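Local coordinates for Lys-gingipain W83 (Porphyromonas gingivalis, PDB 6I9A), which is the catalytic part of a secreted cysteine protease that cleaves proteins after lysine and may act as a virulence factor in periodontal disease, at residues N282-D288 against H347-Y353; Y290-N296 against A339-I345; D1-D5 against L334-H338; D102-S106 against Y117-M121. All coordinates share one frame; numbering follows the deposited sequence.

Contact 1: residues N282-D288 against H347-Y353; sequences NSYWGED and HIGAHYY. With H8E (benzyl-N-[(2S)-1-[[(3S)-7-amino-1-(benzylamino)-1,2-dioxoheptan-3-yl]amino]-5-(2-methyl-2-phenylhydrazinyl)-1,5-dioxopentan-2-yl]carbamate), chain I.
Glu287 carries its carboxylate into the turn at His347-Gly349 and binds three consecutive backbone amides. Glu287 OE1 takes His347 N at 2.9 Å on its syn lone pair, whereas OE2 accepts Ile348 N and Gly349 N (2.8 Å) from one face of the carboxylate plane. The length of glutamate, with its chain bent at chi2 (81°), lets the carboxylate turn back to the amides leading into helix 350-356. Glu287 CB lies over the face of the Tyr353 ring, 3.2 Å from Tyr353 CZ, a close CH-pi contact. The phenol of Tyr353 then reaches past this bend: OH receives Tyr284 N at 3.0 Å and donates to Asp288 OD1 at 2.6 Å, arriving from above the carboxylate plane. His347 lays one ring face on the inhibitor, whose CAS sits over the ring centre, 3.4 Å from His347 CD2. Tyr284 is held between Ile348 CB on one face and the inhibitor on the other. Asp288 OD2 accepts the inhibitor's lysine-like amine NAB at 2.9 Å, while Tyr353, together with Tyr357, steadies the other oxygen. An acid facing the P1 amine, with Trp285 lying along the aliphatic chain, is the S1 specificity pocket expected of a lysine-specific gingipain.

Contact 2: residues Y290-N296 against A339-I345; sequences YWSVGAN and AGNIGNI. With NA (sodium ion), chain F.
Tyr290 reaches from the last turn of helix 285-293 to the end of helix 325-342 and the loop beyond it. From CB, the ring is set by CG lying beside the backbone N (chi1 -50°), which brings one face down on Ala339. The methyl CB of Ala339 is nearest Tyr290 CD2, at 3.3 Å, and also touches CG and CE2 in a CH-pi contact; a residue this small lets the ring lie close to the helix. Asn344 OD1 lies over the same face, near CE1, while CE2 also approaches Ile345 O at the ring edge. Tyr290 CZ passes Asn344 CB at 4.0 Å as the two side chains run in opposite directions. At the tip, Tyr290 OH donates to Ile345 O at 2.6 Å, on an in-plane lone pair.

Beside the ring, Asn344 OD1 accepts Asn296 N at 2.8 Å, and Asn344 ND2 gives a proton to Asn296 OD1 at 3.0 Å, from above that carbonyl's plane. An amide suits Asn344 because it accepts and donates at once. Ala295 CB packs on Ala339 CB at 3.9 Å. Gly343 closes helix 325-342 with a Schellman motif, and Gly294 follows helix 285-293. Val293 O binds sodium at 2.3 Å alongside Tyr174, Thr308, Ser309 and Asp314. Two helix ends thus meet, with Trp291 and Ser292 packed on strand 242-247 and Ser292 also on helix 312-317.

Contact 3: residues D1-D5 against L334-H338; sequences DVYTD and LAATH
Apolar packing begins with Val2, whose two methyl groups part over helix 325-342. Val2 CG2 meets Leu334 CD2 at 3.8 Å and the methyl of Thr337, while Val2 CG1 lies 3.7 Å from His338 CB. A branched residue suits this place because each methyl covers a different part of the partner helix. Leu334 also supports Tyr3, its CB lying 3.9 Å from Tyr3 CE1.

The aromatic contact pairs Tyr3 with His338. Tyr3 turns an edge to the imidazole face, with CE2 3.5 Å from His338 CG and the planes 60° apart. His338 swings its ring to this position by holding CG anti to the backbone N (chi1 -172°). Beyond the ring, Tyr3 OH passes Ala335 CA at 3.5 Å and is hydrogen-bonded to Met310 O and Ser309 OG; a tyrosine thus combines a broad apolar ring with a polar tip.

Polar links between the two segments run through water. Val2 N donates to a water at 2.9 Å, and the same water bonds His338 ND1 at 2.7 Å, at the edge of the imidazole and in its plane. At the start of the chain, Asp1 OD1 accepts Thr4 N at 3.0 Å, nearly along its C-O axis. This Asx motif opens helix 2-5, a short N-terminal helix laid on helix 325-342 of the catalytic domain, where Val2 also touches the calcium ligand Phe113.

Contact 4: residues D102-S106 against Y117-M121; sequences DLYYS and YTFRM
Thr118 is the first residue of strand 117-121 to reach helix 103-106: its OG1 comes within 3.0 Å of Ser106 CB. The hydroxyl has its own partner in Met116 O, and Ser106 OG is likewise turned back to Leu103 O, at 2.8 Å. These small side chains satisfy their polar atoms locally and still allow helix and strand to approach closely. Phe119 then turns to the other face of the strand.

Arg120 brings the main bond of the contact. Its chain starts extended and bends at chi3 (-70°), presenting the guanidinium side-on to Asp102. Arg120 NE reaches OD2 of Asp102 at 2.9 Å and NH2 reaches OD1 at 2.7 Å, both nearly straight at 176° and both on syn lone pairs. With the flat groups only 17° apart, this is a bidentate salt bridge that fixes the rotation of both. The remaining nitrogen, NH1, bonds Gly84 O and Ile89 O, so the guanidinium meets acceptors on all three nitrogens, which suits arginine to this buried place. Asp102 and Arg120 both touch Phe254, a calcium ligand. The salt bridge joins Asp102, just before the short, weakly bonded helix 103-106, to strand 117-121, an outermost strand of the catalytic domain's four-stranded parallel sheet.

Along the chain contact 3 opens first, at the N-terminus, and contact 4 falls within the span it closes. Segments 282-288 and 290-296, which both include part of helix 285-293, supply one side of contacts 1 and 2. Helix 325-342 serves contacts 2 and 3, with centres about 9 Å apart, and helix 350-356 returns to contact 1, its centre about 10 Å from that of contact 2. Contact 4 lies at strand 117-121 of the four-stranded parallel sheet, its centre about 19 Å from that of contact 1, and a probable His351-Tyr104 hydrogen bond connects them. Through contact 3 the N-terminus packs on helix 325-342, which contact 2 joins to helix 285-293 of the specificity pocket.

Contact 1: residues N282-D288 against H347-Y353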
# COMPACT_ATOMS: atom_id res chain seq x y z
N ASN A 282 15.97 2.74 -12.68
CA ASN A 282 15.18 2.70 -13.91
C ASN A 282 14.21 1.55 -13.88
O ASN A 282 14.53 0.48 -13.34
CB ASN A 282 16.13 2.52 -15.13
CG ASN A 282 17.04 3.70 -15.33
OD1 ASN A 282 16.84 4.78 -14.78
ND2 ASN A 282 18.06 3.53 -16.17
N SER A 283 13.05 1.72 -14.47
CA SER A 283 12.16 0.59 -14.72
C SER A 283 12.25 0.25 -16.21
O SER A 283 12.88 1.01 -16.96
CB SER A 283 10.72 0.82 -14.25
OG SER A 283 10.05 1.71 -15.13
N TYR A 284 11.66 -0.87 -16.62
CA TYR A 284 11.82 -1.33 -18.00
C TYR A 284 10.49 -1.59 -18.63
O TYR A 284 9.54 -2.03 -17.98
CB TYR A 284 12.68 -2.61 -18.04
CG TYR A 284 14.13 -2.29 -17.79
CD1 TYR A 284 14.62 -2.06 -16.50
CD2 TYR A 284 15.02 -2.14 -18.86
CE1 TYR A 284 15.93 -1.64 -16.29
CE2 TYR A 284 16.33 -1.73 -18.66
CZ TYR A 284 16.79 -1.51 -17.38
OH TYR A 284 18.11 -1.16 -17.26
N TRP A 285 10.42 -1.33 -19.94
CA TRP A 285 9.14 -1.47 -20.63
C TRP A 285 8.58 -2.88 -20.54
O TRP A 285 7.37 -3.04 -20.37
CB TRP A 285 9.31 -1.05 -22.10
CG TRP A 285 9.34 0.44 -22.30
CD1 TRP A 285 10.44 1.22 -22.47
CD2 TRP A 285 8.21 1.34 -22.26
NE1 TRP A 285 10.07 2.55 -22.59
CE2 TRP A 285 8.72 2.65 -22.46
CE3 TRP A 285 6.82 1.17 -22.10
CZ2 TRP A 285 7.90 3.77 -22.51
CZ3 TRP A 285 6.00 2.29 -22.17
CH2 TRP A 285 6.55 3.57 -22.36
N GLY A 286 9.41 -3.91 -20.75
CA GLY A 286 8.86 -5.27 -20.74
C GLY A 286 8.35 -5.71 -19.39
O GLY A 286 7.18 -6.05 -19.22
N GLU A 287 9.23 -5.64 -18.36
CA GLU A 287 8.79 -6.05 -17.01
C GLU A 287 7.64 -5.17 -16.53
O GLU A 287 6.76 -5.71 -15.88
CB GLU A 287 9.92 -6.02 -16.01
CG GLU A 287 10.76 -7.29 -15.92
CD GLU A 287 11.83 -7.48 -16.98
OE1 GLU A 287 11.84 -6.74 -17.99
OE2 GLU A 287 12.70 -8.38 -16.76
N ASP A 288 7.63 -3.85 -16.83
CA ASP A 288 6.49 -3.05 -16.35
C ASP A 288 5.19 -3.48 -17.03
O ASP A 288 4.11 -3.36 -16.46
CB ASP A 288 6.70 -1.56 -16.59
CG ASP A 288 7.46 -0.80 -15.52
OD1 ASP A 288 7.90 -1.44 -14.51
OD2 ASP A 288 7.57 0.42 -15.66
N HIS A 347 13.70 -7.93 -19.85
CA HIS A 347 14.66 -6.84 -20.05
C HIS A 347 15.65 -6.66 -18.92
O HIS A 347 16.71 -6.04 -19.11
CB HIS A 347 13.91 -5.53 -20.28
CG HIS A 347 13.12 -5.52 -21.56
ND1 HIS A 347 12.08 -4.61 -21.76
CD2 HIS A 347 13.29 -6.28 -22.68
CE1 HIS A 347 11.65 -4.86 -23.00
NE2 HIS A 347 12.34 -5.84 -23.59
N ILE A 348 15.32 -7.15 -17.71
CA ILE A 348 16.25 -6.90 -16.61
C ILE A 348 16.22 -7.96 -15.51
O ILE A 348 17.21 -8.10 -14.79
CB ILE A 348 15.98 -5.48 -16.01
CG1 ILE A 348 17.14 -4.93 -15.16
CG2 ILE A 348 14.65 -5.43 -15.22
CD1 ILE A 348 18.40 -4.66 -15.96
N GLY A 349 15.11 -8.68 -15.35
CA GLY A 349 15.13 -9.76 -14.38
C GLY A 349 14.36 -9.47 -13.10
O GLY A 349 14.21 -8.32 -12.67
N ALA A 350 13.92 -10.55 -12.47
CA ALA A 350 13.07 -10.48 -11.30
C ALA A 350 13.81 -9.88 -10.11
O ALA A 350 13.19 -9.10 -9.35
CB ALA A 350 12.56 -11.86 -10.93
N HIS A 351 15.04 -10.32 -9.84
CA HIS A 351 15.73 -9.84 -8.65
C HIS A 351 15.77 -8.28 -8.66
O HIS A 351 15.50 -7.63 -7.65
CB HIS A 351 17.12 -10.47 -8.59
CG HIS A 351 17.85 -10.23 -7.31
ND1 HIS A 351 19.04 -10.92 -7.06
CD2 HIS A 351 17.57 -9.46 -6.23
CE1 HIS A 351 19.46 -10.53 -5.86
NE2 HIS A 351 18.60 -9.66 -5.30
N TYR A 352 16.15 -7.72 -9.81
CA TYR A 352 16.16 -6.29 -9.98
C TYR A 352 14.80 -5.68 -9.58
O TYR A 352 14.75 -4.68 -8.88
CB TYR A 352 16.51 -5.97 -11.44
CG TYR A 352 16.62 -4.50 -11.76
CD1 TYR A 352 15.49 -3.72 -11.95
CD2 TYR A 352 17.86 -3.91 -12.01
CE1 TYR A 352 15.58 -2.39 -12.33
CE2 TYR A 352 17.97 -2.58 -12.39
CZ TYR A 352 16.83 -1.83 -12.55
OH TYR A 352 16.97 -0.53 -13.00
N TYR A 353 13.69 -6.27 -10.08
CA TYR A 353 12.35 -5.72 -9.78
C TYR A 353 12.03 -5.75 -8.30
O TYR A 353 11.50 -4.75 -7.77
CB TYR A 353 11.24 -6.40 -10.60
CG TYR A 353 10.91 -5.52 -11.80
CD1 TYR A 353 9.65 -4.93 -11.93
CD2 TYR A 353 11.88 -5.19 -12.74
CE1 TYR A 353 9.39 -4.03 -12.96
CE2 TYR A 353 11.65 -4.24 -13.73
CZ TYR A 353 10.40 -3.66 -13.83
OH TYR A 353 10.17 -2.75 -14.81
CAQ H8E I . 14.04 10.99 -17.80
CAK H8E I . 13.55 12.30 -18.03
CAH H8E I . 12.88 12.59 -19.22
CAL H8E I . 12.70 11.62 -20.21
CAR H8E I . 13.21 10.36 -19.96
CBO H8E I . 13.84 10.00 -18.77
CBA H8E I . 14.36 8.70 -18.65
NBE H8E I . 13.37 7.73 -18.14
CBL H8E I . 13.37 6.42 -18.50
OAE H8E I . 14.13 5.99 -19.38
CBN H8E I . 12.37 5.52 -17.77
OAG H8E I . 11.42 6.16 -17.22
CBS H8E I . 11.94 4.30 -18.65
CBB H8E I . 10.62 3.67 -18.19
CAY H8E I . 10.15 2.55 -19.13
CAX H8E I . 8.98 1.71 -18.59
CAW H8E I . 7.67 2.48 -18.60
NAB H8E I . 6.58 1.60 -18.10
NBG H8E I . 12.99 3.27 -18.74
C H8E I . 13.57 2.84 -19.86
O H8E I . 13.36 3.28 -20.99
CA H8E I . 14.69 1.85 -19.60
N H8E I . 14.97 1.00 -20.76
CBK H8E I . 14.10 0.06 -21.20
OAD H8E I . 12.97 -0.01 -20.70
OBI H8E I . 14.53 -0.69 -22.14
CBD H8E I . 13.62 -1.68 -22.75
CBP H8E I . 14.20 -2.26 -23.95
CAS H8E I . 14.83 -3.50 -23.94
CAM H8E I . 15.39 -4.11 -25.11
CAI H8E I . 15.33 -3.33 -26.28
CAN H8E I . 14.76 -2.07 -26.27
CAT H8E I . 14.19 -1.52 -25.14
CB H8E I . 15.97 2.62 -19.23
CG H8E I . 16.45 3.59 -20.34
CD H8E I . 17.45 4.57 -19.80
OE1 H8E I . 18.64 4.27 -19.71
NE2 H8E I . 16.88 5.73 -19.39
NBT H8E I . 17.61 6.72 -18.71
CAA H8E I . 17.08 6.96 -17.34
CBQ H8E I . 18.09 7.78 -19.54
CAU H8E I . 18.33 9.07 -19.04
CAO H8E I . 18.86 10.06 -19.87
CAJ H8E I . 19.14 9.78 -21.20
CAP H8E I . 18.88 8.52 -21.72
CAV H8E I . 18.37 7.51 -20.89
O HOH W 1 19.09 -0.31 -14.89

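Contact 2: residues Y290-N296 against A339-I345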
# COMPACT_ATOMS: atom_id res chain seq x y z
N TYR A 290 4.33 -6.59 -17.94
CA TYR A 290 3.86 -7.76 -17.19
C TYR A 290 3.38 -7.37 -15.80
O TYR A 290 2.38 -7.89 -15.32
CB TYR A 290 5.00 -8.82 -17.03
CG TYR A 290 5.69 -9.17 -18.34
CD1 TYR A 290 4.95 -9.47 -19.48
CD2 TYR A 290 7.07 -9.25 -18.41
CE1 TYR A 290 5.58 -9.76 -20.68
CE2 TYR A 290 7.71 -9.57 -19.60
CZ TYR A 290 6.96 -9.84 -20.73
OH TYR A 290 7.61 -10.15 -21.90
N TRP A 291 4.11 -6.43 -15.17
CA TRP A 291 3.75 -5.96 -13.82
C TRP A 291 2.30 -5.57 -13.75
O TRP A 291 1.57 -6.00 -12.87
CB TRP A 291 4.68 -4.79 -13.49
CG TRP A 291 4.80 -4.38 -12.06
CD1 TRP A 291 5.84 -4.69 -11.24
CD2 TRP A 291 3.96 -3.47 -11.32
NE1 TRP A 291 5.70 -4.05 -10.04
CE2 TRP A 291 4.57 -3.27 -10.07
CE3 TRP A 291 2.77 -2.78 -11.61
CZ2 TRP A 291 4.06 -2.38 -9.11
CZ3 TRP A 291 2.22 -1.96 -10.63
CH2 TRP A 291 2.87 -1.74 -9.41
N SER A 292 1.84 -4.78 -14.73
CA SER A 292 0.45 -4.32 -14.71
C SER A 292 -0.55 -5.30 -15.23
O SER A 292 -1.64 -5.43 -14.64
CB SER A 292 0.26 -3.02 -15.50
OG SER A 292 0.98 -1.95 -14.90
N VAL A 293 -0.27 -6.01 -16.35
CA VAL A 293 -1.25 -6.84 -17.05
C VAL A 293 -1.18 -8.32 -16.70
O VAL A 293 -2.20 -9.02 -16.77
CB VAL A 293 -0.97 -6.64 -18.56
CG1 VAL A 293 -1.65 -7.69 -19.42
CG2 VAL A 293 -1.39 -5.24 -19.00
N GLY A 294 0.04 -8.80 -16.40
CA GLY A 294 0.31 -10.22 -16.22
C GLY A 294 1.35 -10.67 -17.23
O GLY A 294 1.61 -10.01 -18.25
N ALA A 295 1.98 -11.81 -16.91
CA ALA A 295 2.89 -12.43 -17.88
C ALA A 295 2.12 -12.95 -19.09
O ALA A 295 0.89 -13.08 -19.08
CB ALA A 295 3.66 -13.56 -17.21
N ASN A 296 2.89 -13.30 -20.14
CA ASN A 296 2.32 -13.76 -21.45
C ASN A 296 1.68 -12.60 -22.22
O ASN A 296 1.07 -12.83 -23.25
CB ASN A 296 1.38 -14.97 -21.38
CG ASN A 296 2.11 -16.27 -21.49
OD1 ASN A 296 3.17 -16.34 -22.17
ND2 ASN A 296 1.61 -17.30 -20.80
N ALA A 339 6.95 -14.07 -15.66
CA ALA A 339 7.34 -13.90 -17.07
C ALA A 339 8.70 -14.55 -17.33
O ALA A 339 8.89 -15.24 -18.32
CB ALA A 339 7.35 -12.42 -17.40
N GLY A 340 9.66 -14.32 -16.41
CA GLY A 340 10.97 -14.95 -16.55
C GLY A 340 10.87 -16.47 -16.43
O GLY A 340 11.50 -17.22 -17.19
N ASN A 341 10.06 -16.95 -15.49
CA ASN A 341 9.94 -18.39 -15.26
C ASN A 341 9.33 -19.14 -16.42
O ASN A 341 9.64 -20.32 -16.61
CB ASN A 341 9.07 -18.67 -14.03
CG ASN A 341 9.73 -18.30 -12.75
OD1 ASN A 341 10.95 -18.08 -12.69
ND2 ASN A 341 8.95 -18.12 -11.68
N ILE A 342 8.52 -18.47 -17.22
CA ILE A 342 7.82 -19.15 -18.32
C ILE A 342 8.52 -18.86 -19.66
O ILE A 342 8.07 -19.39 -20.68
CB ILE A 342 6.30 -18.86 -18.37
CG1 ILE A 342 6.03 -17.41 -18.77
CG2 ILE A 342 5.66 -19.25 -17.04
CD1 ILE A 342 4.49 -17.09 -18.90
N GLY A 343 9.59 -18.08 -19.65
CA GLY A 343 10.38 -17.86 -20.87
C GLY A 343 9.94 -16.70 -21.72
O GLY A 343 10.34 -16.61 -22.88
N ASN A 344 9.10 -15.79 -21.18
CA ASN A 344 8.78 -14.59 -21.94
C ASN A 344 10.01 -13.70 -22.12
O ASN A 344 11.00 -13.85 -21.40
CB ASN A 344 7.76 -13.75 -21.15
CG ASN A 344 6.39 -14.31 -21.00
OD1 ASN A 344 5.63 -13.80 -20.16
ND2 ASN A 344 5.99 -15.33 -21.78
N ILE A 345 9.95 -12.72 -23.04
CA ILE A 345 11.04 -11.74 -23.20
C ILE A 345 11.17 -10.98 -21.89
O ILE A 345 10.18 -10.45 -21.38
CB ILE A 345 10.65 -10.79 -24.36
CG1 ILE A 345 10.71 -11.55 -25.70
CG2 ILE A 345 11.58 -9.57 -24.41
CD1 ILE A 345 10.09 -10.69 -26.86
NA NA F . -3.71 -10.81 -16.63
O HOH W 2 -5.13 -12.77 -16.29

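Contact 3: residues D1-D5 against L334-H338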
# COMPACT_ATOMS: atom_id res chain seq x y z
N ASP A 1 3.66 -22.63 -9.03
CA ASP A 1 4.31 -21.53 -9.73
C ASP A 1 4.61 -20.42 -8.74
O ASP A 1 4.37 -20.61 -7.54
CB ASP A 1 3.44 -21.05 -10.91
CG ASP A 1 2.08 -20.51 -10.51
OD1 ASP A 1 1.89 -20.19 -9.30
OD2 ASP A 1 1.22 -20.33 -11.41
N VAL A 2 5.12 -19.28 -9.20
CA VAL A 2 5.52 -18.24 -8.27
C VAL A 2 4.32 -17.71 -7.46
O VAL A 2 4.48 -17.31 -6.31
CB VAL A 2 6.27 -17.12 -8.98
CG1 VAL A 2 5.35 -16.28 -9.90
CG2 VAL A 2 7.01 -16.24 -7.97
N TYR A 3 3.12 -17.74 -8.07
CA TYR A 3 1.92 -17.25 -7.40
C TYR A 3 1.53 -18.12 -6.23
O TYR A 3 1.04 -17.60 -5.24
CB TYR A 3 0.77 -17.20 -8.40
CG TYR A 3 1.01 -16.22 -9.52
CD1 TYR A 3 0.86 -14.86 -9.32
CD2 TYR A 3 1.38 -16.66 -10.79
CE1 TYR A 3 1.06 -13.96 -10.36
CE2 TYR A 3 1.60 -15.75 -11.83
CZ TYR A 3 1.37 -14.41 -11.62
OH TYR A 3 1.50 -13.54 -12.67
N THR A 4 1.67 -19.46 -6.35
CA THR A 4 1.33 -20.33 -5.21
C THR A 4 2.52 -20.37 -4.24
O THR A 4 2.31 -20.54 -3.03
CB THR A 4 0.95 -21.73 -5.72
OG1 THR A 4 2.06 -22.30 -6.41
CG2 THR A 4 -0.22 -21.72 -6.62
N ASP A 5 3.75 -20.19 -4.72
CA ASP A 5 4.92 -20.17 -3.84
C ASP A 5 4.95 -18.95 -2.93
O ASP A 5 5.37 -19.04 -1.78
CB ASP A 5 6.23 -20.08 -4.66
CG ASP A 5 6.73 -21.29 -5.40
OD1 ASP A 5 6.15 -22.38 -5.22
OD2 ASP A 5 7.67 -21.12 -6.20
N LEU A 334 5.34 -10.25 -8.81
CA LEU A 334 5.15 -11.66 -9.10
C LEU A 334 4.98 -11.89 -10.59
O LEU A 334 5.51 -12.84 -11.14
CB LEU A 334 3.89 -12.20 -8.40
CG LEU A 334 3.94 -12.36 -6.88
CD1 LEU A 334 2.57 -12.85 -6.42
CD2 LEU A 334 5.00 -13.41 -6.47
N ALA A 335 4.22 -11.00 -11.26
CA ALA A 335 4.01 -11.17 -12.70
C ALA A 335 5.34 -11.01 -13.45
O ALA A 335 5.60 -11.78 -14.40
CB ALA A 335 2.99 -10.14 -13.18
N ALA A 336 6.17 -10.01 -13.08
CA ALA A 336 7.45 -9.86 -13.75
C ALA A 336 8.32 -11.11 -13.51
O ALA A 336 9.11 -11.50 -14.38
CB ALA A 336 8.14 -8.62 -13.23
N THR A 337 8.19 -11.73 -12.31
CA THR A 337 8.96 -12.92 -12.00
C THR A 337 8.43 -14.09 -12.82
O THR A 337 9.22 -14.88 -13.40
CB THR A 337 8.85 -13.22 -10.49
OG1 THR A 337 9.31 -12.07 -9.75
CG2 THR A 337 9.74 -14.38 -10.09
N HIS A 338 7.11 -14.26 -12.87
CA HIS A 338 6.51 -15.35 -13.61
C HIS A 338 6.89 -15.28 -15.08
O HIS A 338 7.15 -16.33 -15.71
CB HIS A 338 4.96 -15.31 -13.45
CG HIS A 338 4.27 -16.49 -14.01
ND1 HIS A 338 4.51 -17.75 -13.52
CD2 HIS A 338 3.33 -16.55 -14.98
CE1 HIS A 338 3.69 -18.55 -14.19
NE2 HIS A 338 2.96 -17.85 -15.08
O HOH W 3 6.20 -19.13 -11.92

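Contact 4: residues D102-S106 against Y117-M121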
# COMPACT_ATOMS: atom_id res chain seq x y z
N ASP A 102 15.05 -0.79 0.04
CA ASP A 102 14.63 -1.25 1.36
C ASP A 102 14.42 -2.77 1.36
O ASP A 102 14.06 -3.34 2.39
CB ASP A 102 13.31 -0.58 1.80
CG ASP A 102 13.48 0.85 2.23
OD1 ASP A 102 14.61 1.21 2.62
OD2 ASP A 102 12.47 1.63 2.17
N LEU A 103 14.68 -3.43 0.21
CA LEU A 103 14.38 -4.87 0.13
C LEU A 103 15.05 -5.66 1.23
O LEU A 103 14.42 -6.62 1.75
CB LEU A 103 14.86 -5.42 -1.23
CG LEU A 103 14.62 -6.93 -1.42
CD1 LEU A 103 13.15 -7.31 -1.37
CD2 LEU A 103 15.24 -7.41 -2.72
N TYR A 104 16.31 -5.34 1.55
CA TYR A 104 17.06 -6.23 2.46
C TYR A 104 16.67 -6.05 3.93
O TYR A 104 17.03 -6.90 4.73
CB TYR A 104 18.54 -6.09 2.19
CG TYR A 104 18.80 -6.60 0.78
CD1 TYR A 104 19.12 -5.73 -0.26
CD2 TYR A 104 18.60 -7.95 0.47
CE1 TYR A 104 19.26 -6.18 -1.57
CE2 TYR A 104 18.73 -8.41 -0.83
CZ TYR A 104 19.07 -7.52 -1.85
OH TYR A 104 19.14 -7.97 -3.15
N TYR A 105 15.86 -5.05 4.25
CA TYR A 105 15.24 -5.06 5.58
C TYR A 105 14.16 -6.14 5.66
O TYR A 105 13.99 -6.77 6.71
CB TYR A 105 14.58 -3.70 5.89
CG TYR A 105 15.58 -2.56 6.02
CD1 TYR A 105 16.66 -2.65 6.90
CD2 TYR A 105 15.43 -1.39 5.27
CE1 TYR A 105 17.58 -1.60 7.01
CE2 TYR A 105 16.34 -0.34 5.37
CZ TYR A 105 17.42 -0.45 6.25
OH TYR A 105 18.34 0.57 6.34
N SER A 106 13.44 -6.36 4.55
CA SER A 106 12.29 -7.28 4.43
C SER A 106 12.69 -8.70 4.05
O SER A 106 11.94 -9.63 4.37
CB SER A 106 11.28 -6.74 3.39
OG SER A 106 11.65 -6.88 2.03
N TYR A 117 5.48 -7.31 4.17
CA TYR A 117 5.11 -6.18 3.32
C TYR A 117 5.70 -4.92 3.90
O TYR A 117 5.35 -4.52 5.02
CB TYR A 117 3.60 -6.03 3.30
CG TYR A 117 2.83 -6.94 2.36
CD1 TYR A 117 3.42 -7.46 1.20
CD2 TYR A 117 1.48 -7.19 2.56
CE1 TYR A 117 2.67 -8.21 0.29
CE2 TYR A 117 0.72 -7.94 1.67
CZ TYR A 117 1.33 -8.43 0.52
OH TYR A 117 0.61 -9.19 -0.39
N THR A 118 6.64 -4.30 3.19
CA THR A 118 7.40 -3.18 3.67
C THR A 118 7.03 -1.91 2.98
O THR A 118 6.90 -1.87 1.74
CB THR A 118 8.90 -3.51 3.46
OG1 THR A 118 9.18 -4.71 4.20
CG2 THR A 118 9.83 -2.42 3.95
N PHE A 119 6.92 -0.83 3.75
CA PHE A 119 6.66 0.49 3.19
C PHE A 119 7.42 1.49 4.01
O PHE A 119 7.77 1.23 5.17
CB PHE A 119 5.16 0.80 3.12
CG PHE A 119 4.46 0.72 4.47
CD1 PHE A 119 4.37 1.85 5.29
CD2 PHE A 119 3.80 -0.45 4.87
CE1 PHE A 119 3.67 1.80 6.47
CE2 PHE A 119 3.14 -0.49 6.09
CZ PHE A 119 3.05 0.63 6.86
N ARG A 120 7.64 2.67 3.43
CA ARG A 120 8.40 3.72 4.07
C ARG A 120 7.61 5.01 4.11
O ARG A 120 7.26 5.57 3.07
CB ARG A 120 9.76 3.92 3.37
CG ARG A 120 10.57 5.10 3.92
CD ARG A 120 11.85 5.31 3.14
NE ARG A 120 12.84 4.26 3.35
CZ ARG A 120 13.97 4.44 4.04
NH1 ARG A 120 14.16 5.56 4.77
NH2 ARG A 120 14.90 3.51 4.05
N MET A 121 7.31 5.48 5.33
CA MET A 121 6.71 6.77 5.58
C MET A 121 7.87 7.74 5.63
O MET A 121 8.43 8.02 6.71
CB MET A 121 5.92 6.73 6.90
CG MET A 121 4.88 5.61 6.94
SD MET A 121 3.33 6.09 6.16
CE MET A 121 2.66 6.86 7.50